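Local coordinates for protein bucandin (Bungarus candidus, PDB 1F94) that is a three-finger neurotoxin of krait venom that probably enhances presynaptic acetylcholine release, at residues C56-N59 / L60-T63. Numbering follows the deposited sequence.
Sequences CTTN and LCNT
The amide N of Cys61 reaches back to the carbonyl O of Thr58 at 3.1 Å, spanning a type II beta turn from Thr58 to Cys61. The bond is weak, with an N-H...O angle of 128°, and doubtful because the place of the Thr58 carbonyl is less sure, so the turn assignment rests more on the backbone: Asn59 takes the first corner with negative phi and Leu60 the second with positive phi, as type II requires. A stronger closure is covalent. The SG atoms of Cys56 and Cys61 are joined at 2.0 Å with a C-S-S-C torsion of 93°, near the value preferred by an unstrained disulfide. Each SG sits between its own backbone N and carbonyl carbon (chi1 58° in Cys56), directed toward the other half-cystine. The bridge and its torsion set the separation of Cys56 CB from Cys61 CB at 3.8 Å and tie the end of strand 51-56 to the C-terminal tail. This small disulfide ring belongs to the disulfide-rich core from which the fingers of the three-finger fold extend; Cys56 and Cys61 both touch Cys24 on strand 23-29. At the turn corners, the side chains of Asn59 and Leu60 run alongside each other, and both touch Glu2 of strand 2-7. Past the disulfide, Asn62 centres an inverse gamma turn, in which Thr63 N makes a weak bond to Cys61 O at 3.1 Å. The buried side-chain amide of Asn62 bridges strands 2-7 and 23-29, OD1 accepting from Tyr4 N and ND2 donating to Tyr25 O, while Asn62 CB lies 4.3 Å from Cys56 SG.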
loop_
_atom_site.group_PDB
_atom_site.type_symbol
_atom_site.label_atom_id
_atom_site.label_comp_id
_atom_site.label_asym_id
_atom_site.label_seq_id
_atom_site.Cartn_x
_atom_site.Cartn_y
_atom_site.Cartn_z
ATOM N N CYS A 56 0.839 -5.262 5.344
ATOM C CA CYS A 56 1.795 -6.380 5.397
ATOM C C CYS A 56 3.127 -5.842 5.773
ATOM O O CYS A 56 3.388 -4.616 5.668
ATOM C CB CYS A 56 1.796 -7.180 4.095
ATOM S SG CYS A 56 2.189 -6.242 2.604
ATOM N N THR A 57 4.070 -6.668 6.253
ATOM C CA THR A 57 5.307 -6.200 6.873
ATOM C C THR A 57 6.587 -6.765 6.283
ATOM O O THR A 57 7.633 -6.717 6.942
ATOM C CB THR A 57 5.293 -6.454 8.399
ATOM O OG1 THR A 57 5.172 -7.852 8.657
ATOM C CG2 THR A 57 4.149 -5.744 9.064
ATOM N N THR A 58 6.589 -7.203 5.037
ATOM C CA THR A 58 7.812 -7.662 4.404
ATOM C C THR A 58 7.998 -6.981 3.046
ATOM O O THR A 58 7.124 -6.456 2.429
ATOM C CB THR A 58 7.906 -9.179 4.269
ATOM O OG1 THR A 58 6.780 -9.619 3.466
ATOM C CG2 THR A 58 7.742 -9.909 5.580
ATOM N N ASN A 59 9.271 -7.067 2.592
ATOM C CA ASN A 59 9.710 -6.400 1.397
ATOM C C ASN A 59 8.788 -6.723 0.212
ATOM O O ASN A 59 8.528 -7.853 -0.131
ATOM C CB ASN A 59 11.140 -6.849 1.108
ATOM C CG ASN A 59 11.774 -6.120 -0.062
ATOM O OD1 ASN A 59 12.083 -6.666 -1.117
ATOM N ND2 ASN A 59 11.978 -4.873 0.165
ATOM N N LEU A 60 8.287 -5.682 -0.434
ATOM C CA LEU A 60 7.494 -5.743 -1.646
ATOM C C LEU A 60 6.291 -6.668 -1.511
ATOM O O LEU A 60 5.861 -7.352 -2.434
ATOM C CB LEU A 60 8.387 -6.136 -2.845
ATOM C CG LEU A 60 9.493 -5.129 -3.170
ATOM C CD1 LEU A 60 10.352 -5.636 -4.351
ATOM C CD2 LEU A 60 8.916 -3.777 -3.495
ATOM N N CYS A 61 5.681 -6.660 -0.333
ATOM C CA CYS A 61 4.581 -7.564 -0.008
ATOM C C CYS A 61 3.234 -7.098 -0.556
ATOM O O CYS A 61 2.294 -7.880 -0.643
ATOM C CB CYS A 61 4.481 -7.805 1.489
ATOM S SG CYS A 61 4.224 -6.350 2.536
ATOM N N ASN A 62 3.103 -5.803 -0.899
ATOM C CA ASN A 62 1.843 -5.219 -1.331
ATOM C C ASN A 62 1.679 -5.366 -2.845
ATOM O O ASN A 62 1.638 -4.401 -3.633
ATOM C CB ASN A 62 1.707 -3.779 -0.889
ATOM C CG ASN A 62 2.816 -2.867 -1.355
ATOM O OD1 ASN A 62 3.926 -3.284 -1.685
ATOM N ND2 ASN A 62 2.515 -1.556 -1.343
ATOM N N THR A 63 1.613 -6.596 -3.356
ATOM C CA THR A 63 1.400 -6.960 -4.743
ATOM C C THR A 63 -0.070 -6.897 -5.201
ATOM O O THR A 63 -0.360 -6.862 -6.400
ATOM C CB THR A 63 1.875 -8.410 -5.000
ATOM O OG1 THR A 63 1.322 -9.333 -4.023
ATOM C CG2 THR A 63 3.378 -8.439 -4.830
ATOM O OXT THR A 63 -0.950 -6.932 -4.320
#